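Local coordinates for F5/8 type C domain protein (Bacteroides ovatus, PDB 4ZRX) that is a putative alpha-L-fucosidase, probably hydrolysing alpha-linked L-fucose from glycans, and carries an F5/8 type C domain likely to bind carbohydrate, at residues Glu178-Phe184 and Lys214-Met220. Residues are numbered along the deposited sequence; the frame is centred on the assembly and turned at random.
Sequences EVHEVWF and KAVMAIM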
loop_
_atom_site.group_PDB
_atom_site.type_symbol
_atom_site.label_atom_id
_atom_site.label_comp_id
_atom_site.label_asym_id
_atom_site.label_seq_id
_atom_site.Cartn_x
_atom_site.Cartn_y
_atom_site.Cartn_z
ATOM N N GLU A 178 -20.616 -1.142 17.261
ATOM C CA GLU A 178 -20.078 -2.290 16.569
ATOM C C GLU A 178 -18.697 -1.977 16.002
ATOM O O GLU A 178 -18.476 -0.898 15.457
ATOM C CB GLU A 178 -20.996 -2.685 15.391
ATOM C CG GLU A 178 -22.304 -3.322 15.673
ATOM C CD GLU A 178 -22.861 -3.950 14.373
ATOM O OE1 GLU A 178 -22.383 -3.617 13.221
ATOM O OE2 GLU A 178 -23.674 -4.842 14.537
ATOM N N VAL A 179 -17.819 -2.955 16.130
ATOM C CA VAL A 179 -16.449 -2.868 15.735
ATOM C C VAL A 179 -16.178 -4.024 14.765
ATOM O O VAL A 179 -16.433 -5.188 15.115
ATOM C CB VAL A 179 -15.503 -2.994 16.927
ATOM C CG1 VAL A 179 -14.064 -3.047 16.479
ATOM C CG2 VAL A 179 -15.718 -1.860 17.901
ATOM N N HIS A 180 -15.708 -3.712 13.564
ATOM C CA HIS A 180 -15.499 -4.735 12.534
ATOM C C HIS A 180 -14.069 -5.275 12.440
ATOM O O HIS A 180 -13.867 -6.343 11.869
ATOM C CB HIS A 180 -15.993 -4.255 11.203
ATOM C CG HIS A 180 -17.469 -4.413 11.012
ATOM N ND1 HIS A 180 -18.398 -3.517 11.518
ATOM C CD2 HIS A 180 -18.186 -5.399 10.414
ATOM C CE1 HIS A 180 -19.621 -3.935 11.225
ATOM N NE2 HIS A 180 -19.512 -5.066 10.546
ATOM N N GLU A 181 -13.092 -4.564 12.982
ATOM C CA GLU A 181 -11.714 -5.030 12.918
ATOM C C GLU A 181 -10.979 -4.496 14.132
ATOM O O GLU A 181 -11.165 -3.320 14.466
ATOM C CB GLU A 181 -11.020 -4.579 11.592
ATOM C CG GLU A 181 -9.556 -5.017 11.409
ATOM C CD GLU A 181 -9.012 -4.908 9.995
ATOM O OE1 GLU A 181 -9.783 -4.666 9.066
ATOM O OE2 GLU A 181 -7.790 -5.182 9.820
ATOM N N VAL A 182 -10.143 -5.350 14.730
ATOM C CA VAL A 182 -9.270 -5.033 15.840
ATOM C C VAL A 182 -7.851 -5.355 15.432
ATOM O O VAL A 182 -7.554 -6.507 15.080
ATOM C CB VAL A 182 -9.623 -5.840 17.123
ATOM C CG1 VAL A 182 -8.734 -5.462 18.233
ATOM C CG2 VAL A 182 -11.081 -5.541 17.494
ATOM N N TRP A 183 -7.015 -4.306 15.357
ATOM C CA TRP A 183 -5.688 -4.427 14.806
ATOM C C TRP A 183 -4.691 -4.471 15.953
ATOM O O TRP A 183 -4.628 -3.523 16.762
ATOM C CB TRP A 183 -5.417 -3.192 13.937
ATOM C CG TRP A 183 -4.746 -3.409 12.644
ATOM C CD1 TRP A 183 -5.355 -3.761 11.480
ATOM C CD2 TRP A 183 -3.362 -3.186 12.305
ATOM N NE1 TRP A 183 -4.473 -3.819 10.466
ATOM C CE2 TRP A 183 -3.241 -3.436 10.912
ATOM C CE3 TRP A 183 -2.208 -2.922 13.035
ATOM C CZ2 TRP A 183 -2.015 -3.332 10.233
ATOM C CZ3 TRP A 183 -1.019 -2.815 12.373
ATOM C CH2 TRP A 183 -0.925 -2.977 10.977
ATOM N N PHE A 184 -3.930 -5.564 16.019
ATOM C CA PHE A 184 -2.880 -5.746 17.016
ATOM C C PHE A 184 -1.525 -5.832 16.333
ATOM O O PHE A 184 -1.091 -6.868 15.819
ATOM C CB PHE A 184 -3.158 -7.023 17.814
ATOM C CG PHE A 184 -4.393 -6.987 18.704
ATOM C CD1 PHE A 184 -4.751 -5.863 19.426
ATOM C CD2 PHE A 184 -5.097 -8.163 18.930
ATOM C CE1 PHE A 184 -5.821 -5.878 20.283
ATOM C CE2 PHE A 184 -6.193 -8.208 19.810
ATOM C CZ PHE A 184 -6.580 -7.041 20.488
ATOM N N LYS A 214 -18.917 -9.786 15.107
ATOM C CA LYS A 214 -18.618 -9.553 13.704
ATOM C C LYS A 214 -17.153 -9.237 13.439
ATOM O O LYS A 214 -16.741 -9.229 12.240
ATOM C CB LYS A 214 -19.438 -8.394 13.173
ATOM C CG LYS A 214 -20.911 -8.708 13.112
ATOM C CD LYS A 214 -21.670 -7.502 12.633
ATOM C CE LYS A 214 -23.154 -7.812 12.330
ATOM N NZ LYS A 214 -23.806 -6.486 12.322
ATOM N N ALA A 215 -16.376 -8.936 14.493
ATOM C CA ALA A 215 -15.000 -8.398 14.343
ATOM C C ALA A 215 -14.045 -9.464 13.888
ATOM O O ALA A 215 -14.199 -10.650 14.268
ATOM C CB ALA A 215 -14.489 -7.834 15.595
ATOM N N VAL A 216 -13.047 -9.048 13.117
ATOM C CA VAL A 216 -11.871 -9.854 12.877
ATOM C C VAL A 216 -10.659 -9.321 13.692
ATOM O O VAL A 216 -10.516 -8.102 13.851
ATOM C CB VAL A 216 -11.486 -9.940 11.376
ATOM C CG1 VAL A 216 -12.503 -10.796 10.644
ATOM C CG2 VAL A 216 -11.358 -8.576 10.740
HETATM N N MSE A 217 -9.848 -10.239 14.190
HETATM C CA MSE A 217 -8.611 -9.927 14.915
HETATM C C MSE A 217 -7.460 -10.011 13.943
HETATM O O MSE A 217 -7.184 -11.048 13.356
HETATM C CB MSE A 217 -8.416 -10.895 16.088
HETATM C CG MSE A 217 -7.246 -10.536 16.989
HETATM SE SE MSE A 217 -7.312 -11.761 18.466
HETATM C CE MSE A 217 -5.552 -11.751 19.236
ATOM N N ALA A 218 -6.812 -8.861 13.699
ATOM C CA ALA A 218 -5.813 -8.693 12.643
ATOM C C ALA A 218 -4.377 -8.524 13.114
ATOM O O ALA A 218 -4.105 -7.908 14.150
ATOM C CB ALA A 218 -6.202 -7.490 11.823
ATOM N N ILE A 219 -3.468 -9.090 12.310
ATOM C CA ILE A 219 -2.011 -8.940 12.367
ATOM C C ILE A 219 -1.508 -9.909 13.424
ATOM O O ILE A 219 -1.149 -11.053 13.077
ATOM C CB ILE A 219 -1.526 -7.492 12.552
ATOM C CG1 ILE A 219 -2.300 -6.533 11.648
ATOM C CG2 ILE A 219 -0.020 -7.421 12.402
ATOM C CD1 ILE A 219 -2.243 -6.800 10.121
HETATM N N MSE A 220 -1.493 -9.515 14.697
HETATM C CA MSE A 220 -1.287 -10.486 15.795
HETATM C C MSE A 220 -2.693 -10.971 16.094
HETATM O O MSE A 220 -3.380 -10.532 17.026
HETATM C CB MSE A 220 -0.606 -9.862 17.020
HETATM C CG MSE A 220 0.770 -9.371 16.794
HETATM SE SE MSE A 220 1.990 -10.707 16.072
HETATM C CE MSE A 220 1.944 -11.896 17.541
HETATM O O HOH W 1 -15.177 -7.703 9.589
HETATM O O HOH W 2 -22.230 -5.675 9.722
#
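Ile219 lays its CG1 methylene over the centre of the Trp183 six-membered ring, 3.4 Å from the centroid and 15° off the normal, in a CH-pi contact. A chi1 of -44° swings CG1 beside the backbone N of Ile219 and toward the indole, and CD1 follows over the CE2-CZ2 side, 3.5 Å from Trp183 CZ2. The indole is wide enough to take both carbons while its NE1 hydrogen-bonds Glu286. Replacing Trp183 by an alanine would probably leave Ile219 CG1 and CD1 without the ring they pack on and Glu286 without this donor. Strands 181-184 and 216-219, parallel neighbours in the TIM barrel linked by a beta-alpha-beta crossover through helix 201-211, are joined by backbone hydrogen bonds such as Ala218 N to Val182 O (2.8 Å). On the face they share with Trp183, small Ala218 leaves room for the Glu181 carboxylate, whose OE2 lies 3.4 Å from Ala218 CB. On the face toward the helices, the extended selenomethionine Met217 sets SE at the edge of the Phe184 ring, 5.2 Å from its centroid, in a Met-aromatic contact, with CE against the same edge. Just before the strands, at the solvent-facing end, extended Lys214 reaches Glu178, NZ meeting OE2 on the syn side at 2.8 Å in a salt bridge, while a water links NZ to His180 NE2.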